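Local coordinates for glycerate dehydrogenase related protein (Thermoplasma acidophilum, PDB 3GVX) that probably uses NAD(P)H to reduce 2-oxoacids such as glyoxylate or hydroxypyruvate to 2-hydroxyacids, at residues D42-G47 against H62-G67; T118-K123 against S174-I179; R147-T152 against V162-P167; I179-T184 against A211-K216. All blocks are in the same frame, centred on the assembly; numbering follows the deposited sequence.

Overall arrangement
Interaction 1 stands apart from the other three: its centre is about 34 to 44 Å from theirs, in loops of the five-stranded parallel sheet near one end of the elongated chain. Interactions 2, 3 and 4 come later and lie on or beside the seven-stranded Rossmann-type sheet, interaction 3 between two of its strands, interactions 2 and 4 at loops flanking strand 176-179. Interaction 3 falls between the two segments of interaction 2; their centres lie about 13 Å apart and Lys123 O probably takes a hydrogen bond from Arg147 N. Interactions 2 and 4 share Ile179. The contacts thus sample both lobes of a two-domain dehydrogenase, the second consistent with binding the dinucleotide.

Interaction 1: residues D42-G47 against H62-G67; sequences DRYVLG and HIDVNG
Asp42 and Ile63 bring the two loop backbones to a CA-CA distance of 5.8 Å, after which the chains splay until the CA atoms of Leu46 and Gly67 stand 9.6 Å apart. A water spans the two backbones, donating to Asp42 O at 2.9 Å and accepting from Asp64 N. Farther along, Tyr44 crosses the widening gap. Its CG sits between the backbone N and the carbonyl carbon (chi1 54°), which sends the ring across to 62-67, where OH donates to Asp64 O at 2.6 Å. The oxygen is met at a C=O...OH angle of 147°, with the donor tilted 18° from the carbonyl plane. Ile63 CG2 also comes up at the ring edge, 4.0 Å from Tyr44 CE2. Beyond the phenol, Tyr44 OH lies 3.1 Å from Gly67 C, and a CB on that glycine would run into the hydroxyl. Asp64 centres an inverse gamma turn, and its OD1 takes a weak bond from Gly67 N. At the other end Asp42 OD2 stands 3.0 Å from His62 ND1, with carboxylate and ring nearly perpendicular; the far nitrogen, His62 NE2, is bonded to Gly59 O and Ser57 OG. The loops leave neighbouring strands 37-40 and 52-55 of the five-stranded parallel sheet. The phenol-to-carbonyl bond and the bridging water give this surface junction a polar character, with Ile63 CG2 adding apolar contact to the tyrosine.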
loop_
_atom_site.group_PDB
_atom_site.type_symbol
_atom_site.label_atom_id
_atom_site.label_comp_id
_atom_site.label_asym_id
_atom_site.label_seq_id
_atom_site.Cartn_x
_atom_site.Cartn_y
_atom_site.Cartn_z
ATOM N N ASP B 42 1.676 -31.952 11.697
ATOM C CA ASP B 42 2.184 -32.307 13.006
ATOM C C ASP B 42 3.158 -33.460 13.048
ATOM O O ASP B 42 4.013 -33.517 13.909
ATOM C CB ASP B 42 1.013 -32.604 13.923
ATOM C CG ASP B 42 0.052 -31.445 14.011
ATOM O OD1 ASP B 42 -1.127 -31.664 14.345
ATOM O OD2 ASP B 42 0.473 -30.303 13.747
ATOM N N ARG B 43 3.027 -34.391 12.125
ATOM C CA ARG B 43 3.921 -35.523 12.131
ATOM C C ARG B 43 4.654 -35.760 10.840
ATOM O O ARG B 43 4.132 -35.538 9.754
ATOM C CB ARG B 43 3.171 -36.798 12.521
ATOM C CG ARG B 43 2.809 -36.881 13.991
ATOM C CD ARG B 43 2.046 -38.171 14.278
ATOM N NE ARG B 43 0.802 -38.246 13.511
ATOM C CZ ARG B 43 -0.289 -37.528 13.764
ATOM N NH1 ARG B 43 -0.305 -36.675 14.780
ATOM N NH2 ARG B 43 -1.363 -37.658 12.992
ATOM N N TYR B 44 5.891 -36.202 10.981
ATOM C CA TYR B 44 6.703 -36.517 9.838
ATOM C C TYR B 44 6.905 -38.021 9.937
ATOM O O TYR B 44 6.598 -38.643 10.959
ATOM C CB TYR B 44 8.038 -35.745 9.882
ATOM C CG TYR B 44 8.849 -35.905 11.168
ATOM C CD1 TYR B 44 9.613 -37.044 11.400
ATOM C CD2 TYR B 44 8.857 -34.911 12.145
ATOM C CE1 TYR B 44 10.362 -37.203 12.583
ATOM C CE2 TYR B 44 9.605 -35.055 13.330
ATOM C CZ TYR B 44 10.358 -36.206 13.536
ATOM O OH TYR B 44 11.102 -36.352 14.686
ATOM N N VAL B 45 7.396 -38.608 8.860
ATOM C CA VAL B 45 7.653 -40.030 8.810
ATOM C C VAL B 45 9.040 -40.171 8.220
ATOM O O VAL B 45 9.258 -39.828 7.063
ATOM C CB VAL B 45 6.623 -40.741 7.897
ATOM C CG1 VAL B 45 7.012 -42.221 7.713
ATOM C CG2 VAL B 45 5.199 -40.580 8.478
ATOM N N LEU B 46 9.983 -40.667 9.009
ATOM C CA LEU B 46 11.341 -40.797 8.515
ATOM C C LEU B 46 11.496 -41.877 7.470
ATOM O O LEU B 46 10.914 -42.951 7.553
ATOM C CB LEU B 46 12.337 -41.052 9.648
ATOM C CG LEU B 46 12.466 -39.948 10.694
ATOM C CD1 LEU B 46 13.557 -40.382 11.664
ATOM C CD2 LEU B 46 12.758 -38.582 10.046
ATOM N N GLY B 47 12.302 -41.565 6.471
ATOM C CA GLY B 47 12.560 -42.501 5.410
ATOM C C GLY B 47 14.044 -42.608 5.196
ATOM O O GLY B 47 14.863 -42.158 6.001
ATOM N N HIS B 62 5.411 -27.685 18.198
ATOM C CA HIS B 62 4.569 -28.870 18.412
ATOM C C HIS B 62 5.136 -30.065 17.641
ATOM O O HIS B 62 4.571 -31.153 17.654
ATOM C CB HIS B 62 3.135 -28.627 17.926
ATOM C CG HIS B 62 3.063 -28.133 16.522
ATOM N ND1 HIS B 62 2.356 -28.794 15.540
ATOM C CD2 HIS B 62 3.632 -27.066 15.929
ATOM C CE1 HIS B 62 2.498 -28.145 14.399
ATOM N NE2 HIS B 62 3.268 -27.093 14.604
ATOM N N ILE B 63 6.237 -29.852 16.935
ATOM C CA ILE B 63 6.846 -30.917 16.166
ATOM C C ILE B 63 8.045 -31.521 16.913
ATOM O O ILE B 63 8.820 -30.818 17.569
ATOM C CB ILE B 63 7.277 -30.400 14.776
ATOM C CG1 ILE B 63 6.031 -30.016 13.977
ATOM C CG2 ILE B 63 8.103 -31.456 14.068
ATOM C CD1 ILE B 63 6.268 -29.110 12.814
ATOM N N ASP B 64 8.172 -32.840 16.816
ATOM C CA ASP B 64 9.267 -33.553 17.461
ATOM C C ASP B 64 10.612 -33.289 16.782
ATOM O O ASP B 64 11.229 -34.181 16.180
ATOM C CB ASP B 64 8.998 -35.061 17.493
ATOM C CG ASP B 64 10.121 -35.830 18.196
ATOM O OD1 ASP B 64 10.922 -35.177 18.891
ATOM O OD2 ASP B 64 10.213 -37.064 18.068
ATOM N N VAL B 65 11.054 -32.045 16.909
ATOM C CA VAL B 65 12.303 -31.565 16.344
ATOM C C VAL B 65 13.540 -32.334 16.807
ATOM O O VAL B 65 14.407 -32.638 16.009
ATOM C CB VAL B 65 12.496 -30.086 16.688
ATOM C CG1 VAL B 65 13.727 -29.543 15.964
ATOM C CG2 VAL B 65 11.222 -29.299 16.349
ATOM N N ASN B 66 13.604 -32.621 18.102
ATOM C CA ASN B 66 14.707 -33.363 18.698
ATOM C C ASN B 66 14.876 -34.698 17.984
ATOM O O ASN B 66 15.974 -35.218 17.879
ATOM C CB ASN B 66 14.417 -33.582 20.192
ATOM C CG ASN B 66 15.514 -34.336 20.910
ATOM O OD1 ASN B 66 15.446 -35.561 21.088
ATOM N ND2 ASN B 66 16.529 -33.607 21.339
ATOM N N GLY B 67 13.769 -35.230 17.476
ATOM C CA GLY B 67 13.780 -36.496 16.774
ATOM C C GLY B 67 14.183 -36.407 15.313
ATOM O O GLY B 67 14.238 -37.415 14.624
HETATM O O HOH W 1 6.510 -34.593 14.894
#

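Interaction 2: residues T118-K123 against S174-I179; sequences TLLYGK and SDFVLI
Phe176 meets Leu120, Thr118 and Lys123 with the far end of its ring. Leu120 CD2 comes within 3.6 Å of Phe176 CZ, its side chain crossing the aromatic one at about a right angle. Thr118 and Phe176 approach from opposite directions, and Thr118 CG2 lies at the ring edge, 4.1 Å from the same CZ. Lys123 adds its CB at the edge, 3.9 Å from Phe176 CE2. Beside this patch, Asp175 OD2 lies 3.6 Å from Lys123 CB, but Lys123 NZ is 5.5 Å from that oxygen and makes no salt bridge with it. Phe176 CG is anti to its own carbonyl carbon (chi1 -60°), which carries the ring toward the turn. Replacing Phe176 by an alanine would probably open a gap beside Leu120 CD2 and Thr118 CG2, freeing both methyls to shift. The contact lies at the entrance to a Rossmann-type sheet: 118-123 leads into strand 124-128, which pairs in parallel with 176-179. A type II beta turn from Leu120 to Lys123 makes this entry, closed by Lys123 N to Leu120 O at 2.9 Å, with Gly122 adopting backbone angles suited to glycine. Asp175 is fixed in turn by Ala124 N at OD2 and by a salt bridge from OD1 to Arg200. Helix 79-97 supplies Leu93 against both Leu120 and Phe176, while Glu87 of the second subunit accepts hydrogen bonds from Leu120 N and Tyr121 N.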
loop_
_atom_site.group_PDB
_atom_site.type_symbol
_atom_site.label_atom_id
_atom_site.label_comp_id
_atom_site.label_asym_id
_atom_site.label_seq_id
_atom_site.Cartn_x
_atom_site.Cartn_y
_atom_site.Cartn_z
ATOM N N THR B 118 -1.488 13.644 2.904
ATOM C CA THR B 118 -0.088 13.384 3.061
ATOM C C THR B 118 0.279 12.261 2.110
ATOM O O THR B 118 -0.448 11.306 1.895
ATOM C CB THR B 118 0.237 12.971 4.494
ATOM O OG1 THR B 118 -0.032 14.070 5.365
ATOM C CG2 THR B 118 1.691 12.566 4.617
ATOM N N LEU B 119 1.448 12.397 1.545
ATOM C CA LEU B 119 1.959 11.435 0.615
ATOM C C LEU B 119 3.087 10.650 1.222
ATOM O O LEU B 119 3.880 11.196 1.974
ATOM C CB LEU B 119 2.496 12.200 -0.542
ATOM C CG LEU B 119 2.127 12.102 -1.988
ATOM C CD1 LEU B 119 0.802 12.797 -2.415
ATOM C CD2 LEU B 119 3.330 12.789 -2.546
ATOM N N LEU B 120 3.191 9.389 0.844
ATOM C CA LEU B 120 4.251 8.559 1.367
ATOM C C LEU B 120 5.496 8.720 0.523
ATOM O O LEU B 120 6.614 8.754 1.034
ATOM C CB LEU B 120 3.820 7.105 1.376
ATOM C CG LEU B 120 2.596 6.898 2.254
ATOM C CD1 LEU B 120 2.190 5.433 2.218
ATOM C CD2 LEU B 120 2.908 7.388 3.677
ATOM N N TYR B 121 5.292 8.849 -0.780
ATOM C CA TYR B 121 6.404 8.991 -1.708
ATOM C C TYR B 121 7.476 9.998 -1.289
ATOM O O TYR B 121 7.184 11.170 -1.059
ATOM C CB TYR B 121 5.896 9.356 -3.098
ATOM C CG TYR B 121 6.980 9.342 -4.146
ATOM C CD1 TYR B 121 7.275 8.183 -4.857
ATOM C CD2 TYR B 121 7.704 10.494 -4.441
ATOM C CE1 TYR B 121 8.264 8.172 -5.849
ATOM C CE2 TYR B 121 8.694 10.500 -5.427
ATOM C CZ TYR B 121 8.964 9.336 -6.129
ATOM O OH TYR B 121 9.896 9.342 -7.133
ATOM N N GLY B 122 8.722 9.533 -1.212
ATOM C CA GLY B 122 9.815 10.411 -0.841
ATOM C C GLY B 122 10.065 10.546 0.649
ATOM O O GLY B 122 11.073 11.092 1.076
ATOM N N LYS B 123 9.155 10.030 1.453
ATOM C CA LYS B 123 9.338 10.119 2.881
ATOM C C LYS B 123 10.155 9.022 3.550
ATOM O O LYS B 123 10.320 7.928 3.023
ATOM C CB LYS B 123 7.984 10.273 3.548
ATOM C CG LYS B 123 7.501 11.683 3.424
ATOM C CD LYS B 123 6.023 11.746 3.479
ATOM C CE LYS B 123 5.575 13.164 3.728
ATOM N NZ LYS B 123 6.139 14.061 2.712
ATOM N N SER B 174 12.970 10.034 10.972
ATOM C CA SER B 174 11.712 9.506 10.457
ATOM C C SER B 174 10.479 10.414 10.413
ATOM O O SER B 174 10.263 11.257 11.284
ATOM C CB SER B 174 11.353 8.235 11.230
ATOM O OG SER B 174 12.438 7.342 11.234
ATOM N N ASP B 175 9.669 10.216 9.376
ATOM C CA ASP B 175 8.409 10.938 9.222
ATOM C C ASP B 175 7.331 9.985 9.709
ATOM O O ASP B 175 6.262 10.390 10.166
ATOM C CB ASP B 175 8.179 11.309 7.755
ATOM C CG ASP B 175 9.241 12.236 7.222
ATOM O OD1 ASP B 175 9.471 13.293 7.825
ATOM O OD2 ASP B 175 9.853 11.917 6.197
ATOM N N PHE B 176 7.647 8.703 9.595
ATOM C CA PHE B 176 6.768 7.633 10.007
ATOM C C PHE B 176 7.621 6.628 10.740
ATOM O O PHE B 176 8.748 6.352 10.347
ATOM C CB PHE B 176 6.147 6.943 8.796
ATOM C CG PHE B 176 5.333 7.847 7.929
ATOM C CD1 PHE B 176 3.969 7.992 8.137
ATOM C CD2 PHE B 176 5.930 8.575 6.920
ATOM C CE1 PHE B 176 3.220 8.849 7.351
ATOM C CE2 PHE B 176 5.183 9.438 6.129
ATOM C CZ PHE B 176 3.830 9.573 6.346
ATOM N N VAL B 177 7.086 6.090 11.819
ATOM C CA VAL B 177 7.805 5.096 12.571
ATOM C C VAL B 177 6.920 3.908 12.796
ATOM O O VAL B 177 5.790 4.026 13.273
ATOM C CB VAL B 177 8.267 5.608 13.936
ATOM C CG1 VAL B 177 8.646 4.407 14.821
ATOM C CG2 VAL B 177 9.439 6.572 13.764
ATOM N N LEU B 178 7.441 2.751 12.429
ATOM C CA LEU B 178 6.706 1.533 12.623
ATOM C C LEU B 178 7.360 0.710 13.725
ATOM O O LEU B 178 8.566 0.477 13.716
ATOM C CB LEU B 178 6.663 0.706 11.349
ATOM C CG LEU B 178 5.866 -0.554 11.676
ATOM C CD1 LEU B 178 4.457 -0.461 11.079
ATOM C CD2 LEU B 178 6.648 -1.767 11.190
ATOM N N ILE B 179 6.556 0.265 14.676
ATOM C CA ILE B 179 7.100 -0.540 15.742
ATOM C C ILE B 179 6.773 -1.990 15.475
ATOM O O ILE B 179 5.620 -2.387 15.445
ATOM C CB ILE B 179 6.551 -0.133 17.104
ATOM C CG1 ILE B 179 6.829 1.355 17.327
ATOM C CG2 ILE B 179 7.197 -0.998 18.188
ATOM C CD1 ILE B 179 6.004 1.977 18.405
#

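Interaction 3: residues R147-T152 against V162-P167; sequences RVIAYT and VISESP
Tyr151 starts its contact with 162-167 at CB, which lies 3.2 Å from Ser164 OG. With CG anti to the backbone N (chi1 165°), the ring extends along 164-167: CD1 comes 3.7 Å from Ser166 C, and CE1 is 3.7 Å from Pro167 CD. Toward the tip, CZ meets Pro167 CG, which sits over the ring face 3.9 Å from the centroid and 13° off the normal, a CH-pi contact. A serine in place of Tyr151 would probably leave Pro167 without its aromatic partner, opening a gap against the proline ring. Before these residues, strand 162-163 joins 147-151 in parallel as the outermost strand of the Rossmann-type sheet. Val162 N donates to Val148 O, Ala150 N to Val162 O at 2.7 Å, and Ser164 N to Ala150 O at 2.8 Å. On the face bearing Ile149 and Val162, Ile149 CG1 packs against Val162 CB. Ser166 caps the following helix through OG to Asp169 N. Ala150 O thus takes one nearly straight bond from Ser164 N and a longer one, 3.2 Å, from Ser164 OG above the carbonyl plane, so the same serine bonds it twice as the chain turns toward the helix.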
loop_
_atom_site.group_PDB
_atom_site.type_symbol
_atom_site.label_atom_id
_atom_site.label_comp_id
_atom_site.label_asym_id
_atom_site.label_seq_id
_atom_site.Cartn_x
_atom_site.Cartn_y
_atom_site.Cartn_z
ATOM N N ARG B 147 11.861 6.010 1.759
ATOM C CA ARG B 147 13.245 5.803 2.140
ATOM C C ARG B 147 13.106 5.014 3.439
ATOM O O ARG B 147 12.206 5.288 4.232
ATOM C CB ARG B 147 13.904 7.162 2.378
ATOM C CG ARG B 147 15.318 7.131 2.897
ATOM C CD ARG B 147 15.811 8.571 3.171
ATOM N NE ARG B 147 17.236 8.605 3.466
ATOM C CZ ARG B 147 18.176 8.160 2.639
ATOM N NH1 ARG B 147 17.838 7.650 1.458
ATOM N NH2 ARG B 147 19.452 8.210 3.000
ATOM N N VAL B 148 13.977 4.043 3.676
ATOM C CA VAL B 148 13.847 3.239 4.883
ATOM C C VAL B 148 14.998 3.310 5.871
ATOM O O VAL B 148 16.157 3.134 5.526
ATOM C CB VAL B 148 13.555 1.764 4.517
ATOM C CG1 VAL B 148 13.554 0.893 5.765
ATOM C CG2 VAL B 148 12.199 1.678 3.790
ATOM N N ILE B 149 14.647 3.592 7.115
ATOM C CA ILE B 149 15.606 3.682 8.186
ATOM C C ILE B 149 15.266 2.576 9.169
ATOM O O ILE B 149 14.109 2.388 9.560
ATOM C CB ILE B 149 15.543 5.068 8.848
ATOM C CG1 ILE B 149 15.981 6.110 7.813
ATOM C CG2 ILE B 149 16.425 5.105 10.100
ATOM C CD1 ILE B 149 15.375 7.455 7.992
ATOM N N ALA B 150 16.281 1.812 9.536
ATOM C CA ALA B 150 16.051 0.713 10.432
ATOM C C ALA B 150 16.904 0.762 11.659
ATOM O O ALA B 150 18.064 1.180 11.648
ATOM C CB ALA B 150 16.255 -0.605 9.709
ATOM N N TYR B 151 16.282 0.363 12.745
ATOM C CA TYR B 151 16.980 0.289 13.988
ATOM C C TYR B 151 16.875 -1.173 14.347
ATOM O O TYR B 151 15.783 -1.677 14.630
ATOM C CB TYR B 151 16.310 1.127 15.056
ATOM C CG TYR B 151 16.848 0.740 16.396
ATOM C CD1 TYR B 151 18.122 1.123 16.795
ATOM C CD2 TYR B 151 16.146 -0.136 17.205
ATOM C CE1 TYR B 151 18.690 0.627 17.968
ATOM C CE2 TYR B 151 16.697 -0.635 18.379
ATOM C CZ TYR B 151 17.973 -0.253 18.755
ATOM O OH TYR B 151 18.518 -0.754 19.916
ATOM N N THR B 152 18.005 -1.863 14.329
ATOM C CA THR B 152 17.951 -3.273 14.627
ATOM C C THR B 152 19.139 -3.917 15.278
ATOM O O THR B 152 20.271 -3.443 15.213
ATOM C CB THR B 152 17.694 -4.098 13.378
ATOM O OG1 THR B 152 17.532 -5.470 13.749
ATOM C CG2 THR B 152 18.873 -3.970 12.421
ATOM N N VAL B 162 19.159 3.313 5.637
ATOM C CA VAL B 162 19.899 3.832 6.776
ATOM C C VAL B 162 19.736 2.996 8.033
ATOM O O VAL B 162 18.627 2.629 8.435
ATOM C CB VAL B 162 19.476 5.289 7.112
ATOM C CG1 VAL B 162 20.317 5.821 8.277
ATOM C CG2 VAL B 162 19.605 6.182 5.875
ATOM N N ILE B 163 20.868 2.692 8.644
ATOM C CA ILE B 163 20.873 1.933 9.869
ATOM C C ILE B 163 21.098 2.963 10.944
ATOM O O ILE B 163 22.069 3.719 10.895
ATOM C CB ILE B 163 22.021 0.940 9.890
ATOM C CG1 ILE B 163 21.936 0.051 8.653
ATOM C CG2 ILE B 163 21.992 0.149 11.192
ATOM C CD1 ILE B 163 23.100 -0.876 8.475
ATOM N N SER B 164 20.190 3.028 11.905
ATOM C CA SER B 164 20.357 4.007 12.953
ATOM C C SER B 164 21.173 3.437 14.110
ATOM O O SER B 164 21.420 2.232 14.199
ATOM C CB SER B 164 19.001 4.535 13.425
ATOM O OG SER B 164 18.171 3.505 13.902
ATOM N N GLU B 165 21.575 4.331 14.998
ATOM C CA GLU B 165 22.401 3.987 16.143
ATOM C C GLU B 165 21.602 3.753 17.384
ATOM O O GLU B 165 22.031 3.052 18.294
ATOM C CB GLU B 165 23.349 5.124 16.390
ATOM C CG GLU B 165 23.893 5.680 15.122
ATOM C CD GLU B 165 25.016 6.614 15.407
ATOM O OE1 GLU B 165 24.884 7.395 16.378
ATOM O OE2 GLU B 165 26.027 6.567 14.679
ATOM N N SER B 166 20.437 4.360 17.426
ATOM C CA SER B 166 19.601 4.232 18.579
ATOM C C SER B 166 18.196 4.543 18.138
ATOM O O SER B 166 17.975 5.043 17.038
ATOM C CB SER B 166 20.049 5.232 19.644
ATOM O OG SER B 166 20.160 6.529 19.093
ATOM N N PRO B 167 17.221 4.217 18.982
ATOM C CA PRO B 167 15.822 4.479 18.667
ATOM C C PRO B 167 15.595 5.993 18.563
ATOM O O PRO B 167 14.823 6.454 17.724
ATOM C CB PRO B 167 15.088 3.842 19.842
ATOM C CG PRO B 167 15.986 2.701 20.208
ATOM C CD PRO B 167 17.342 3.331 20.153
#

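Interaction 4: residues I179-T184 against A211-K216; sequences IAIPLT and ADVVSK
The end of strand 176-179 in the Rossmann-type sheet and the loop after it meet the loop after the adjacent parallel strand 204-207, as Ile179, Ile181 and Leu183 close on Val213 and its neighbours. The second loop makes a short 3-10 turn, 211-213, before Ser215 caps helix 216-225 through OG to Asp218 N. Val213 lies at the middle of the contact, with its two methyls facing different partners. CG1, anti to the backbone N (chi1 175°), lies 3.8 Å from Ile181 CG2, the two side chains crossing at roughly a right angle. CG2 turns to Leu183 instead, 4.0 Å from its CB. Deeper toward the sheet, Ile179 reaches the next residue, its CD1 standing 4.1 Å from Val214 CG2. No hydrogen bond joins the two segments. Ile181 also touches a glycine-rich turn that resembles a GxGxxG dinucleotide-binding motif, which places this apolar packing beside the probable cofactor site. Trp237 flanks the turn, touching Asp212 and taking Val214 O as acceptor for its NE1. At the rim, Leu183 leans obliquely over Asp212, with CD1 3.9 Å from the aspartate CB and CD2 4.2 Å from that same carbon.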
loop_
_atom_site.group_PDB
_atom_site.type_symbol
_atom_site.label_atom_id
_atom_site.label_comp_id
_atom_site.label_asym_id
_atom_site.label_seq_id
_atom_site.Cartn_x
_atom_site.Cartn_y
_atom_site.Cartn_z
ATOM N N ILE B 179 6.556 0.265 14.676
ATOM C CA ILE B 179 7.100 -0.540 15.742
ATOM C C ILE B 179 6.773 -1.990 15.475
ATOM O O ILE B 179 5.620 -2.387 15.445
ATOM C CB ILE B 179 6.551 -0.133 17.104
ATOM C CG1 ILE B 179 6.829 1.355 17.327
ATOM C CG2 ILE B 179 7.197 -0.998 18.188
ATOM C CD1 ILE B 179 6.004 1.977 18.405
ATOM N N ALA B 180 7.819 -2.764 15.239
ATOM C CA ALA B 180 7.680 -4.178 14.975
ATOM C C ALA B 180 8.850 -4.885 15.664
ATOM O O ALA B 180 9.639 -5.573 15.031
ATOM C CB ALA B 180 7.713 -4.405 13.502
ATOM N N ILE B 181 8.951 -4.689 16.972
ATOM C CA ILE B 181 10.033 -5.269 17.741
ATOM C C ILE B 181 9.467 -6.159 18.847
ATOM O O ILE B 181 8.421 -5.867 19.416
ATOM C CB ILE B 181 10.911 -4.141 18.342
ATOM C CG1 ILE B 181 12.306 -4.671 18.683
ATOM C CG2 ILE B 181 10.205 -3.530 19.552
ATOM C CD1 ILE B 181 13.343 -3.587 18.823
ATOM N N PRO B 182 10.145 -7.273 19.145
ATOM C CA PRO B 182 9.687 -8.190 20.192
ATOM C C PRO B 182 9.718 -7.550 21.581
ATOM O O PRO B 182 10.577 -6.721 21.889
ATOM C CB PRO B 182 10.657 -9.361 20.073
ATOM C CG PRO B 182 11.033 -9.329 18.627
ATOM C CD PRO B 182 11.262 -7.868 18.397
ATOM N N LEU B 183 8.759 -7.951 22.403
ATOM C CA LEU B 183 8.639 -7.442 23.757
ATOM C C LEU B 183 9.531 -8.257 24.693
ATOM O O LEU B 183 9.292 -9.444 24.929
ATOM C CB LEU B 183 7.183 -7.530 24.201
ATOM C CG LEU B 183 6.872 -7.410 25.691
ATOM C CD1 LEU B 183 7.129 -5.992 26.219
ATOM C CD2 LEU B 183 5.425 -7.823 25.869
ATOM N N THR B 184 10.578 -7.611 25.196
ATOM C CA THR B 184 11.509 -8.240 26.124
ATOM C C THR B 184 11.761 -7.246 27.251
ATOM O O THR B 184 11.167 -6.168 27.286
ATOM C CB THR B 184 12.872 -8.546 25.462
ATOM O OG1 THR B 184 13.561 -7.316 25.217
ATOM C CG2 THR B 184 12.689 -9.312 24.145
ATOM N N ALA B 211 1.639 -3.723 22.867
ATOM C CA ALA B 211 1.304 -2.511 23.579
ATOM C C ALA B 211 2.352 -2.197 24.651
ATOM O O ALA B 211 2.731 -1.037 24.833
ATOM C CB ALA B 211 -0.089 -2.635 24.200
ATOM N N ASP B 212 2.858 -3.220 25.332
ATOM C CA ASP B 212 3.829 -2.976 26.388
ATOM C C ASP B 212 5.208 -2.493 25.990
ATOM O O ASP B 212 6.004 -2.133 26.851
ATOM C CB ASP B 212 3.901 -4.191 27.311
ATOM C CG ASP B 212 2.623 -4.353 28.116
ATOM O OD1 ASP B 212 2.215 -3.370 28.758
ATOM O OD2 ASP B 212 2.013 -5.439 28.091
ATOM N N VAL B 213 5.495 -2.459 24.694
ATOM C CA VAL B 213 6.780 -1.938 24.261
ATOM C C VAL B 213 6.621 -0.427 24.397
ATOM O O VAL B 213 7.585 0.336 24.321
ATOM C CB VAL B 213 7.107 -2.321 22.792
ATOM C CG1 VAL B 213 8.403 -1.639 22.350
ATOM C CG2 VAL B 213 7.225 -3.847 22.663
ATOM N N VAL B 214 5.380 -0.003 24.617
ATOM C CA VAL B 214 5.079 1.408 24.797
ATOM C C VAL B 214 4.505 1.746 26.173
ATOM O O VAL B 214 3.596 1.084 26.680
ATOM C CB VAL B 214 4.079 1.942 23.729
ATOM C CG1 VAL B 214 3.668 3.386 24.068
ATOM C CG2 VAL B 214 4.705 1.866 22.336
ATOM N N SER B 215 5.061 2.799 26.760
ATOM C CA SER B 215 4.610 3.304 28.038
ATOM C C SER B 215 3.272 3.948 27.791
ATOM O O SER B 215 3.163 4.983 27.127
ATOM C CB SER B 215 5.578 4.356 28.578
ATOM O OG SER B 215 4.943 5.191 29.533
ATOM N N LYS B 216 2.244 3.330 28.338
ATOM C CA LYS B 216 0.914 3.853 28.169
ATOM C C LYS B 216 0.712 5.309 28.607
ATOM O O LYS B 216 0.226 6.117 27.826
ATOM C CB LYS B 216 -0.077 2.967 28.873
ATOM C CG LYS B 216 -1.456 3.495 28.735
ATOM C CD LYS B 216 -2.456 2.419 28.955
ATOM C CE LYS B 216 -3.818 3.017 28.927
ATOM N NZ LYS B 216 -4.840 2.022 29.317
#